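Local coordinates for protein putative glucoamylase (Bacteroides caccae ATCC 43185, PDB 4QT9) that probably hydrolyses glycosidic bonds as a glucoamylase-like enzyme built on an alpha/alpha toroid, at residues Gly73-Leu78 / Leu145-Gln150; Ile98-Glu103 / Ala163-Arg168; Ser240-Glu245 / Gly255-Pro260; Glu245-His250 / Thr292-Ala297. One frame throughout, in Å; residues are numbered along the deposited sequence.

Contact 1: residues Gly73-Leu78 / Leu145-Gln150; sequences GIMAIL and LLAVHQ
Leu-78 sets its CD2 methyl over one face of the peptide that joins Ala-147 to Val-148, with CD2 lying 3.8 Å from Val-148 N and roughly upright above the peptide plane. The only ring here, that of His-149, turns from the interface; its edge takes Gln-150 OE1 in plane, ND1 donating to a lone pair of OE1 over 2.9 Å, while His-417 meets the ring at a slant. The rest is aliphatic interdigitation. CG of Leu-78 stands anti to the backbone N (chi1 -152°), which sends both methyls across, so that CD1 reaches Val-148 CG2 at 3.8 Å. That same CG2 is pressed against Ile-74 CG2 at 3.4 Å, tighter than usual for two methyls, the two side chains crossing nearly at right angles. Further along, Ile-74 CD1 meets Leu-145 CD2 at 4.0 Å. Selenomethionine Met-75 bends at chi3 (126°) and brings CE to Ala-147 CB, also 4.0 Å away. With an alanine in place of Leu-78 both methyls go, which would probably bare the peptide face and leave a gap beside Val-148 CG2. No hydrogen bond spans the segments. Their axes approach to 9.2 Å and diverge by 29°, a near-parallel pairing of helices 67-83 and 135-152 that, deep in the chain, is consistent with neighbouring inner helices of an alpha/alpha toroid.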
loop_
_atom_site.group_PDB
_atom_site.type_symbol
_atom_site.label_atom_id
_atom_site.label_comp_id
_atom_site.label_asym_id
_atom_site.label_seq_id
_atom_site.Cartn_x
_atom_site.Cartn_y
_atom_site.Cartn_z
ATOM N N GLY A 73 -5.860 4.022 -3.497
ATOM C CA GLY A 73 -6.598 4.772 -4.516
ATOM C C GLY A 73 -7.436 5.910 -3.985
ATOM O O GLY A 73 -7.476 6.993 -4.580
ATOM N N ILE A 74 -8.112 5.665 -2.857
ATOM C CA ILE A 74 -8.929 6.638 -2.144
ATOM C C ILE A 74 -8.004 7.831 -1.698
ATOM O O ILE A 74 -8.391 8.996 -1.863
ATOM C CB ILE A 74 -9.594 5.856 -0.968
ATOM C CG1 ILE A 74 -10.957 5.296 -1.376
ATOM C CG2 ILE A 74 -9.637 6.604 0.342
ATOM C CD1 ILE A 74 -11.417 4.064 -0.490
HETATM N N MSE A 75 -6.770 7.515 -1.202
HETATM C CA MSE A 75 -5.745 8.487 -0.767
HETATM C C MSE A 75 -5.216 9.238 -1.977
HETATM O O MSE A 75 -4.968 10.438 -1.912
HETATM C CB MSE A 75 -4.591 7.781 -0.035
HETATM C CG MSE A 75 -4.984 7.273 1.321
HETATM SE SE MSE A 75 -3.521 6.252 2.101
HETATM C CE MSE A 75 -3.372 7.234 3.828
ATOM N N ALA A 76 -5.080 8.533 -3.091
ATOM C CA ALA A 76 -4.675 9.139 -4.363
ATOM C C ALA A 76 -5.772 10.130 -4.850
ATOM O O ALA A 76 -5.446 11.227 -5.306
ATOM C CB ALA A 76 -4.409 8.056 -5.403
ATOM N N ILE A 77 -7.060 9.781 -4.680
ATOM C CA ILE A 77 -8.169 10.649 -5.084
ATOM C C ILE A 77 -8.213 11.897 -4.156
ATOM O O ILE A 77 -8.386 13.018 -4.646
ATOM C CB ILE A 77 -9.485 9.842 -5.097
ATOM C CG1 ILE A 77 -9.492 8.851 -6.283
ATOM C CG2 ILE A 77 -10.711 10.785 -5.157
ATOM C CD1 ILE A 77 -10.648 7.750 -6.281
ATOM N N LEU A 78 -7.975 11.693 -2.836
ATOM C CA LEU A 78 -7.934 12.749 -1.806
ATOM C C LEU A 78 -6.862 13.810 -2.139
ATOM O O LEU A 78 -7.140 15.008 -2.105
ATOM C CB LEU A 78 -7.662 12.100 -0.440
ATOM C CG LEU A 78 -8.169 12.775 0.824
ATOM C CD1 LEU A 78 -9.677 12.912 0.827
ATOM C CD2 LEU A 78 -7.810 11.942 2.005
ATOM N N LEU A 145 -9.431 5.109 4.301
ATOM C CA LEU A 145 -10.728 5.634 4.756
ATOM C C LEU A 145 -10.584 6.577 5.978
ATOM O O LEU A 145 -11.241 7.614 6.019
ATOM C CB LEU A 145 -11.700 4.496 5.065
ATOM C CG LEU A 145 -12.284 3.749 3.864
ATOM C CD1 LEU A 145 -13.048 2.513 4.337
ATOM C CD2 LEU A 145 -13.229 4.640 3.027
ATOM N N LEU A 146 -9.666 6.270 6.915
ATOM C CA LEU A 146 -9.481 7.147 8.078
ATOM C C LEU A 146 -8.905 8.507 7.653
ATOM O O LEU A 146 -9.227 9.514 8.272
ATOM C CB LEU A 146 -8.624 6.482 9.162
ATOM C CG LEU A 146 -9.312 5.297 9.893
ATOM C CD1 LEU A 146 -8.440 4.745 10.996
ATOM C CD2 LEU A 146 -10.679 5.693 10.506
ATOM N N ALA A 147 -8.085 8.527 6.590
ATOM C CA ALA A 147 -7.554 9.755 6.000
ATOM C C ALA A 147 -8.712 10.621 5.403
ATOM O O ALA A 147 -8.764 11.824 5.657
ATOM C CB ALA A 147 -6.529 9.416 4.918
ATOM N N VAL A 148 -9.647 10.005 4.652
ATOM C CA VAL A 148 -10.819 10.712 4.073
ATOM C C VAL A 148 -11.710 11.206 5.217
ATOM O O VAL A 148 -12.237 12.324 5.173
ATOM C CB VAL A 148 -11.622 9.837 3.059
ATOM C CG1 VAL A 148 -12.915 10.532 2.596
ATOM C CG2 VAL A 148 -10.763 9.457 1.863
ATOM N N HIS A 149 -11.875 10.364 6.240
ATOM C CA HIS A 149 -12.648 10.713 7.434
ATOM C C HIS A 149 -12.141 12.041 8.028
ATOM O O HIS A 149 -12.938 12.949 8.284
ATOM C CB HIS A 149 -12.555 9.598 8.489
ATOM C CG HIS A 149 -13.323 9.968 9.718
ATOM N ND1 HIS A 149 -12.733 10.680 10.743
ATOM C CD2 HIS A 149 -14.644 9.856 9.962
ATOM C CE1 HIS A 149 -13.704 10.950 11.596
ATOM N NE2 HIS A 149 -14.873 10.459 11.177
ATOM N N GLN A 150 -10.817 12.150 8.209
ATOM C CA GLN A 150 -10.181 13.345 8.779
ATOM C C GLN A 150 -10.243 14.534 7.824
ATOM O O GLN A 150 -10.378 15.665 8.286
ATOM C CB GLN A 150 -8.744 13.051 9.219
ATOM C CG GLN A 150 -8.704 12.145 10.472
ATOM C CD GLN A 150 -9.471 12.698 11.636
ATOM O OE1 GLN A 150 -10.562 12.230 11.968
ATOM N NE2 GLN A 150 -8.935 13.726 12.251
#

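Contact 2: residues Ile98-Glu103 / Ala163-Arg168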
loop_
_atom_site.group_PDB
_atom_site.type_symbol
_atom_site.label_atom_id
_atom_site.label_comp_id
_atom_site.label_asym_id
_atom_site.label_seq_id
_atom_site.Cartn_x
_atom_site.Cartn_y
_atom_site.Cartn_z
ATOM N N ILE A 98 -18.100 5.404 -3.469
ATOM C CA ILE A 98 -17.230 4.412 -2.833
ATOM C C ILE A 98 -17.832 3.921 -1.485
ATOM O O ILE A 98 -17.962 2.715 -1.269
ATOM C CB ILE A 98 -15.789 4.951 -2.641
ATOM C CG1 ILE A 98 -15.071 5.167 -4.023
ATOM C CG2 ILE A 98 -15.012 4.030 -1.693
ATOM C CD1 ILE A 98 -13.765 6.050 -3.942
ATOM N N VAL A 99 -18.210 4.848 -0.601
ATOM C CA VAL A 99 -18.813 4.509 0.694
ATOM C C VAL A 99 -20.113 3.674 0.491
ATOM O O VAL A 99 -20.307 2.695 1.207
ATOM C CB VAL A 99 -19.057 5.773 1.555
ATOM C CG1 VAL A 99 -19.772 5.422 2.856
ATOM C CG2 VAL A 99 -17.738 6.497 1.854
ATOM N N SER A 100 -20.962 4.026 -0.493
ATOM C CA SER A 100 -22.207 3.287 -0.756
ATOM C C SER A 100 -21.890 1.842 -1.150
ATOM O O SER A 100 -22.587 0.925 -0.701
ATOM C CB SER A 100 -23.043 3.963 -1.843
ATOM O OG SER A 100 -23.398 5.274 -1.452
ATOM N N PHE A 101 -20.852 1.640 -1.991
ATOM C CA PHE A 101 -20.406 0.294 -2.382
ATOM C C PHE A 101 -19.907 -0.486 -1.161
ATOM O O PHE A 101 -20.295 -1.637 -0.989
ATOM C CB PHE A 101 -19.309 0.334 -3.471
ATOM C CG PHE A 101 -18.726 -1.029 -3.788
ATOM C CD1 PHE A 101 -19.329 -1.865 -4.726
ATOM C CD2 PHE A 101 -17.582 -1.487 -3.137
ATOM C CE1 PHE A 101 -18.786 -3.121 -5.019
ATOM C CE2 PHE A 101 -17.028 -2.735 -3.451
ATOM C CZ PHE A 101 -17.643 -3.550 -4.376
ATOM N N LEU A 102 -19.060 0.128 -0.323
ATOM C CA LEU A 102 -18.484 -0.539 0.860
ATOM C C LEU A 102 -19.542 -0.899 1.917
ATOM O O LEU A 102 -19.362 -1.873 2.669
ATOM C CB LEU A 102 -17.381 0.315 1.494
ATOM C CG LEU A 102 -16.116 0.524 0.631
ATOM C CD1 LEU A 102 -15.193 1.527 1.267
ATOM C CD2 LEU A 102 -15.365 -0.787 0.415
ATOM N N GLU A 103 -20.653 -0.127 1.965
ATOM C CA GLU A 103 -21.736 -0.380 2.913
ATOM C C GLU A 103 -22.533 -1.615 2.483
ATOM O O GLU A 103 -23.133 -2.273 3.331
ATOM C CB GLU A 103 -22.675 0.839 3.020
ATOM C CG GLU A 103 -22.057 2.075 3.661
ATOM C CD GLU A 103 -22.918 3.328 3.633
ATOM O OE1 GLU A 103 -23.704 3.502 2.671
ATOM O OE2 GLU A 103 -22.777 4.158 4.561
ATOM N N ALA A 163 -18.292 11.502 6.395
ATOM C CA ALA A 163 -17.351 11.099 7.444
ATOM C C ALA A 163 -18.020 10.154 8.446
ATOM O O ALA A 163 -17.447 9.119 8.788
ATOM C CB ALA A 163 -16.788 12.324 8.165
ATOM N N GLN A 164 -19.256 10.490 8.879
ATOM C CA GLN A 164 -20.034 9.697 9.834
ATOM C C GLN A 164 -20.262 8.266 9.288
ATOM O O GLN A 164 -20.174 7.306 10.042
ATOM C CB GLN A 164 -21.359 10.424 10.122
ATOM C CG GLN A 164 -22.202 9.826 11.210
ATOM C CD GLN A 164 -23.414 10.673 11.530
ATOM O OE1 GLN A 164 -24.555 10.248 11.338
ATOM N NE2 GLN A 164 -23.193 11.883 12.047
ATOM N N ARG A 165 -20.521 8.133 7.963
ATOM C CA ARG A 165 -20.730 6.841 7.311
ATOM C C ARG A 165 -19.415 6.038 7.297
ATOM O O ARG A 165 -19.425 4.816 7.494
ATOM C CB ARG A 165 -21.294 7.055 5.889
ATOM C CG ARG A 165 -22.779 7.402 5.940
ATOM C CD ARG A 165 -23.265 7.846 4.607
ATOM N NE ARG A 165 -23.324 6.752 3.637
ATOM C CZ ARG A 165 -23.434 6.931 2.326
ATOM N NH1 ARG A 165 -23.496 8.152 1.818
ATOM N NH2 ARG A 165 -23.510 5.887 1.514
ATOM N N ILE A 166 -18.280 6.729 7.129
ATOM C CA ILE A 166 -16.966 6.101 7.136
ATOM C C ILE A 166 -16.648 5.576 8.562
ATOM O O ILE A 166 -16.151 4.438 8.713
ATOM C CB ILE A 166 -15.878 7.080 6.619
ATOM C CG1 ILE A 166 -15.965 7.219 5.086
ATOM C CG2 ILE A 166 -14.468 6.597 7.032
ATOM C CD1 ILE A 166 -15.385 8.495 4.494
ATOM N N ASP A 167 -16.919 6.401 9.590
ATOM C CA ASP A 167 -16.672 5.999 10.984
ATOM C C ASP A 167 -17.481 4.752 11.340
ATOM O O ASP A 167 -16.966 3.907 12.042
ATOM C CB ASP A 167 -16.961 7.132 11.977
ATOM C CG ASP A 167 -16.395 6.854 13.384
ATOM O OD1 ASP A 167 -15.168 6.728 13.519
ATOM O OD2 ASP A 167 -17.180 6.774 14.331
ATOM N N ARG A 168 -18.709 4.614 10.815
ATOM C CA ARG A 168 -19.522 3.416 11.043
ATOM C C ARG A 168 -18.837 2.164 10.441
ATOM O O ARG A 168 -18.810 1.134 11.114
ATOM C CB ARG A 168 -20.946 3.573 10.485
ATOM C CG ARG A 168 -21.896 2.508 11.039
ATOM C CD ARG A 168 -23.150 2.335 10.201
ATOM N NE ARG A 168 -23.564 0.932 10.114
ATOM C CZ ARG A 168 -24.776 0.478 10.422
ATOM N NH1 ARG A 168 -25.720 1.314 10.839
ATOM N NH2 ARG A 168 -25.056 -0.815 10.312
HETATM O O HOH W 1 -21.642 3.083 7.029
#
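Arg-165 presents the side of its guanidinium, NE and NH2 together, to the carboxylate of Glu-103, and the two side chains meet nearly perpendicular. NE donates to OE2 of Glu-103 over 2.8 Å and NH2 to OE1 of Glu-103 over 2.7 Å, both bonds nearly straight. The grip is not coplanar: the planes stand 40° apart, and OE1 is approached from above the carboxylate plane, whereas both oxygens lie close to the plane of the guanidinium. A bend at chi3 (70°) turns the group back alongside helix 88-104, where NH2 also donates to Ser-100 OG at 3.0 Å. Over one guanidinium face, offset toward its rim, sits CG1 of Val-99, 3.6 Å above the plane. Val-99 CG2 points to the other neighbour, meeting Ile-166 CG1 at 3.8 Å with the side chains crossed. A water donates to Glu-103 OE2 and to Arg-165 O, a second bridge between the helices. Glu-96 forms a further salt bridge with NH1 of Arg-165, and its carbonyl bonds Ser-100 OG. The axes of the two segments, on helices 88-104 and 157-172, lie 29° from parallel, with polar bonds on their solvent side, while Ile-166 packs inward on Val-148 and Leu-102 on Leu-141, both of helix 135-152.

Contact 3: residues Ser240-Glu245 / Gly255-Pro260; sequences SPHKVE and GTEAGP
His-242 holds CG in the crowded position between its backbone N and carbonyl carbon (chi1 60°), and this rotation aims the edge of the imidazole at the carbonyl of Glu-257. NE2 donates to Glu-257 O over 2.7 Å, almost straight at 171°, with the oxygen in the ring plane and the donor on a carbonyl lone pair. At the other nitrogen, ND1 donates to Ser-240 O over 2.7 Å, nearly along the C=O axis. Two acceptors fix the ring's rotation; donation from both nitrogens implies a probably protonated, cationic ring, which Glu-257 OE2, 4.8 Å from His-242 NE2, may favour. The histidine belongs to the first strand of the beta-hairpin 239-244/247-251, and its bond ties the hairpin to the following loop, where Thr-256 OG1 accepts from Ala-258 N in an ST turn. With a phenylalanine in its place both donors vanish, which would probably leave Glu-257 O without its partner and the loop less firmly held. Beside the bond Val-244 lays its two methyls along one side of the loop: CG2 lies 3.5 Å from Glu-257 O and 3.8 Å from Glu-257 CB, and CG1 rests 4.2 Å from Ala-258 CB, itself packed on Leu-291 of helix 284-301.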
loop_
_atom_site.group_PDB
_atom_site.type_symbol
_atom_site.label_atom_id
_atom_site.label_comp_id
_atom_site.label_asym_id
_atom_site.label_seq_id
_atom_site.Cartn_x
_atom_site.Cartn_y
_atom_site.Cartn_z
ATOM N N SER A 240 16.737 -8.047 14.843
ATOM C CA SER A 240 17.820 -8.942 14.428
ATOM C C SER A 240 18.792 -8.167 13.550
ATOM O O SER A 240 18.732 -8.299 12.326
ATOM C CB SER A 240 17.246 -10.154 13.693
ATOM O OG SER A 240 18.215 -11.172 13.508
ATOM N N PRO A 241 19.653 -7.300 14.135
ATOM C CA PRO A 241 20.557 -6.500 13.299
ATOM C C PRO A 241 21.471 -7.358 12.411
ATOM O O PRO A 241 22.045 -8.343 12.875
ATOM C CB PRO A 241 21.345 -5.674 14.316
ATOM C CG PRO A 241 20.455 -5.613 15.530
ATOM C CD PRO A 241 19.823 -6.974 15.570
ATOM N N HIS A 242 21.523 -7.023 11.102
ATOM C CA HIS A 242 22.374 -7.702 10.115
ATOM C C HIS A 242 22.680 -6.741 8.967
ATOM O O HIS A 242 21.968 -5.754 8.765
ATOM C CB HIS A 242 21.717 -9.000 9.589
ATOM C CG HIS A 242 20.403 -8.764 8.925
ATOM N ND1 HIS A 242 19.283 -8.385 9.658
ATOM C CD2 HIS A 242 20.073 -8.811 7.616
ATOM C CE1 HIS A 242 18.318 -8.222 8.773
ATOM N NE2 HIS A 242 18.735 -8.485 7.536
ATOM N N LYS A 243 23.730 -7.040 8.218
ATOM C CA LYS A 243 24.162 -6.229 7.090
ATOM C C LYS A 243 23.762 -6.873 5.779
ATOM O O LYS A 243 23.813 -8.098 5.634
ATOM C CB LYS A 243 25.678 -6.017 7.135
ATOM C CG LYS A 243 26.157 -5.220 8.352
ATOM C CD LYS A 243 26.340 -3.732 8.059
ATOM C CE LYS A 243 27.684 -3.386 7.461
ATOM N NZ LYS A 243 28.788 -3.455 8.451
ATOM N N VAL A 244 23.303 -6.043 4.840
ATOM C CA VAL A 244 22.909 -6.435 3.487
ATOM C C VAL A 244 23.493 -5.365 2.579
ATOM O O VAL A 244 23.251 -4.185 2.823
ATOM C CB VAL A 244 21.372 -6.615 3.261
ATOM C CG1 VAL A 244 21.098 -7.195 1.865
ATOM C CG2 VAL A 244 20.722 -7.485 4.330
ATOM N N GLU A 245 24.313 -5.758 1.575
ATOM C CA GLU A 245 24.960 -4.842 0.617
ATOM C C GLU A 245 25.807 -3.771 1.369
ATOM O O GLU A 245 25.889 -2.624 0.929
ATOM C CB GLU A 245 23.902 -4.173 -0.315
ATOM C CG GLU A 245 23.086 -5.093 -1.226
ATOM C CD GLU A 245 23.842 -5.883 -2.281
ATOM O OE1 GLU A 245 24.689 -5.287 -2.992
ATOM O OE2 GLU A 245 23.582 -7.105 -2.402
ATOM N N GLY A 255 11.479 -14.429 6.251
ATOM C CA GLY A 255 11.984 -15.318 5.202
ATOM C C GLY A 255 12.964 -14.727 4.202
ATOM O O GLY A 255 13.108 -15.266 3.101
ATOM N N THR A 256 13.665 -13.632 4.580
ATOM C CA THR A 256 14.607 -12.922 3.719
ATOM C C THR A 256 15.565 -12.027 4.531
ATOM O O THR A 256 15.282 -11.716 5.695
ATOM C CB THR A 256 13.836 -12.108 2.655
ATOM O OG1 THR A 256 14.769 -11.451 1.801
ATOM C CG2 THR A 256 12.846 -11.099 3.251
ATOM N N GLU A 257 16.728 -11.651 3.926
ATOM C CA GLU A 257 17.665 -10.725 4.561
ATOM C C GLU A 257 17.160 -9.281 4.343
ATOM O O GLU A 257 17.473 -8.397 5.128
ATOM C CB GLU A 257 19.105 -10.887 4.003
ATOM C CG GLU A 257 19.937 -12.026 4.561
ATOM C CD GLU A 257 21.450 -11.828 4.449
ATOM O OE1 GLU A 257 22.048 -12.208 3.411
ATOM O OE2 GLU A 257 22.010 -11.164 5.357
ATOM N N ALA A 258 16.414 -9.045 3.252
ATOM C CA ALA A 258 15.865 -7.727 2.865
ATOM C C ALA A 258 14.692 -7.925 1.904
ATOM O O ALA A 258 14.850 -8.441 0.797
ATOM C CB ALA A 258 16.952 -6.858 2.229
ATOM N N GLY A 259 13.512 -7.546 2.336
ATOM C CA GLY A 259 12.323 -7.771 1.523
ATOM C C GLY A 259 12.176 -6.889 0.296
ATOM O O GLY A 259 12.968 -5.956 0.073
ATOM N N PRO A 260 11.102 -7.152 -0.485
ATOM C CA PRO A 260 10.785 -6.277 -1.635
ATOM C C PRO A 260 10.485 -4.875 -1.100
ATOM O O PRO A 260 9.993 -4.728 0.039
ATOM C CB PRO A 260 9.573 -6.953 -2.278
ATOM C CG PRO A 260 8.968 -7.752 -1.209
ATOM C CD PRO A 260 10.085 -8.208 -0.323
#

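Contact 4: residues Glu245-His250 / Thr292-Ala297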
loop_
_atom_site.group_PDB
_atom_site.type_symbol
_atom_site.label_atom_id
_atom_site.label_comp_id
_atom_site.label_asym_id
_atom_site.label_seq_id
_atom_site.Cartn_x
_atom_site.Cartn_y
_atom_site.Cartn_z
ATOM N N GLU A 245 24.313 -5.758 1.575
ATOM C CA GLU A 245 24.960 -4.842 0.617
ATOM C C GLU A 245 25.807 -3.771 1.369
ATOM O O GLU A 245 25.889 -2.624 0.929
ATOM C CB GLU A 245 23.902 -4.173 -0.315
ATOM C CG GLU A 245 23.086 -5.093 -1.226
ATOM C CD GLU A 245 23.842 -5.883 -2.281
ATOM O OE1 GLU A 245 24.689 -5.287 -2.992
ATOM O OE2 GLU A 245 23.582 -7.105 -2.402
ATOM N N GLY A 246 26.381 -4.159 2.514
ATOM C CA GLY A 246 27.191 -3.299 3.377
ATOM C C GLY A 246 26.387 -2.292 4.178
ATOM O O GLY A 246 26.966 -1.408 4.808
ATOM N N ILE A 247 25.031 -2.433 4.187
ATOM C CA ILE A 247 24.104 -1.521 4.865
ATOM C C ILE A 247 23.461 -2.245 6.034
ATOM O O ILE A 247 23.066 -3.400 5.918
ATOM C CB ILE A 247 23.057 -0.933 3.866
ATOM C CG1 ILE A 247 23.764 -0.126 2.757
ATOM C CG2 ILE A 247 21.998 -0.051 4.585
ATOM C CD1 ILE A 247 23.106 -0.107 1.445
ATOM N N GLU A 248 23.376 -1.558 7.163
ATOM C CA GLU A 248 22.840 -2.113 8.394
ATOM C C GLU A 248 21.306 -2.057 8.435
ATOM O O GLU A 248 20.703 -0.986 8.316
ATOM C CB GLU A 248 23.471 -1.363 9.591
ATOM C CG GLU A 248 22.947 -1.746 10.964
ATOM C CD GLU A 248 23.404 -3.088 11.496
ATOM O OE1 GLU A 248 24.623 -3.258 11.736
ATOM O OE2 GLU A 248 22.531 -3.961 11.712
ATOM N N LEU A 249 20.676 -3.232 8.622
ATOM C CA LEU A 249 19.223 -3.349 8.843
ATOM C C LEU A 249 18.999 -3.822 10.302
ATOM O O LEU A 249 19.744 -4.676 10.802
ATOM C CB LEU A 249 18.544 -4.269 7.825
ATOM C CG LEU A 249 18.651 -3.872 6.337
ATOM C CD1 LEU A 249 18.085 -4.948 5.478
ATOM C CD2 LEU A 249 17.915 -2.548 6.030
ATOM N N HIS A 250 18.032 -3.212 10.996
ATOM C CA HIS A 250 17.784 -3.493 12.420
ATOM C C HIS A 250 16.808 -4.654 12.665
ATOM O O HIS A 250 16.934 -5.359 13.668
ATOM C CB HIS A 250 17.224 -2.225 13.093
ATOM C CG HIS A 250 17.053 -2.342 14.569
ATOM N ND1 HIS A 250 18.135 -2.446 15.417
ATOM C CD2 HIS A 250 15.915 -2.373 15.303
ATOM C CE1 HIS A 250 17.628 -2.542 16.637
ATOM N NE2 HIS A 250 16.294 -2.509 16.614
ATOM N N THR A 292 15.635 0.885 1.424
ATOM C CA THR A 292 15.648 1.527 0.107
ATOM C C THR A 292 17.079 1.514 -0.410
ATOM O O THR A 292 17.322 1.165 -1.576
ATOM C CB THR A 292 15.065 2.977 0.165
ATOM O OG1 THR A 292 13.746 2.950 0.689
ATOM C CG2 THR A 292 15.018 3.646 -1.193
ATOM N N LEU A 293 18.036 1.868 0.478
ATOM C CA LEU A 293 19.429 1.958 0.073
ATOM C C LEU A 293 20.012 0.592 -0.278
ATOM O O LEU A 293 20.791 0.510 -1.232
ATOM C CB LEU A 293 20.269 2.700 1.089
ATOM C CG LEU A 293 19.924 4.186 1.211
ATOM C CD1 LEU A 293 20.645 4.809 2.389
ATOM C CD2 LEU A 293 20.226 4.937 -0.063
ATOM N N VAL A 294 19.561 -0.476 0.419
ATOM C CA VAL A 294 19.950 -1.862 0.131
ATOM C C VAL A 294 19.471 -2.233 -1.291
ATOM O O VAL A 294 20.230 -2.799 -2.067
ATOM C CB VAL A 294 19.395 -2.852 1.194
ATOM C CG1 VAL A 294 19.372 -4.289 0.671
ATOM C CG2 VAL A 294 20.191 -2.763 2.490
ATOM N N ASN A 295 18.221 -1.890 -1.610
ATOM C CA ASN A 295 17.579 -2.158 -2.898
ATOM C C ASN A 295 18.368 -1.527 -4.034
ATOM O O ASN A 295 18.690 -2.203 -5.004
ATOM C CB ASN A 295 16.134 -1.615 -2.876
ATOM C CG ASN A 295 15.249 -2.295 -3.873
ATOM O OD1 ASN A 295 15.302 -2.008 -5.072
ATOM N ND2 ASN A 295 14.502 -3.293 -3.409
ATOM N N ARG A 296 18.701 -0.231 -3.883
ATOM C CA ARG A 296 19.459 0.580 -4.828
ATOM C C ARG A 296 20.896 0.026 -4.969
ATOM O O ARG A 296 21.377 -0.131 -6.097
ATOM C CB ARG A 296 19.461 2.043 -4.351
ATOM C CG ARG A 296 20.299 2.983 -5.219
ATOM C CD ARG A 296 20.383 4.369 -4.619
ATOM N NE ARG A 296 21.245 5.251 -5.395
ATOM C CZ ARG A 296 22.544 5.410 -5.164
ATOM N NH1 ARG A 296 23.140 4.735 -4.192
ATOM N NH2 ARG A 296 23.260 6.225 -5.919
ATOM N N ALA A 297 21.554 -0.293 -3.837
ATOM C CA ALA A 297 22.913 -0.837 -3.838
ATOM C C ALA A 297 22.975 -2.124 -4.630
ATOM O O ALA A 297 23.907 -2.276 -5.413
ATOM C CB ALA A 297 23.399 -1.072 -2.413
#
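Ile-247 and Leu-249, on the second strand of the hairpin 239-244/247-251, lie against Val-294, Leu-293 and Ala-297 in an apolar strand-on-helix contact that seats the hairpin on helix 284-301; the centre of the contact lies about 21 Å from that of the chain. The strand and helix axes approach to 9.0 Å and run 141° apart, closer to antiparallel than to perpendicular, and no hydrogen bond links the two segments. Alternate strand residues do the work, as expected where a strand lays one face on a helix: the side chains of Ile-247 and Leu-249 start toward the helix, that of Glu-248 away from it. The side chains of Ile-247 and Val-294 lie alongside, running opposite ways, with Val-294 CG2 3.7 Å from Ile-247 CB. The CD1 end of Ile-247 goes on to the helix backbone, 3.6 Å from Leu-293 O, and also lies 4.0 Å from Ala-297 CB. Leu-249 is a lighter neighbour, its CD2 at 4.2 Å from Val-294 CG2. At the turn, Glu-245 puts CB 3.8 Å from Ala-297 CB; chi1 (-62°) lays CG beside Val-294 O, and the bend at chi2 then turns the carboxylate aside, where it makes its salt bridge with Arg-301. Glu-248 O and His-250 N are bonded by Asn-290 and Glu-287 of the same helix, adding polar ties to the apolar ones. Glu-245 and Gly-246 both have positive phi and small positive psi, the signature of a type I' turn: a tight two-residue beta-hairpin packed on a helix that probably belongs to the alpha/alpha toroid.

Contacts 1 and 2 are neighbours, their centres 12 Å apart; contacts 3 and 4, with centres 8 Å apart, lie on the other side of the chain's centre, their centres about 31 to 41 Å from those of the first pair. Along the chain, 73-78, 98-103, 145-150 and 163-168 alternate between contacts 1 and 2, so two successive pairs of helices are joined twice, and Val-148 CG1 meets Ile-166 CD1 at 3.7 Å. Both later contacts use the antiparallel hairpin 239-244/247-251 and share Glu-245; the 255-260 loop meets its first strand and helix 284-301 its second. All this is consistent with two layers of toroid helices on one side and, on the other, a hairpin resting on a further helix.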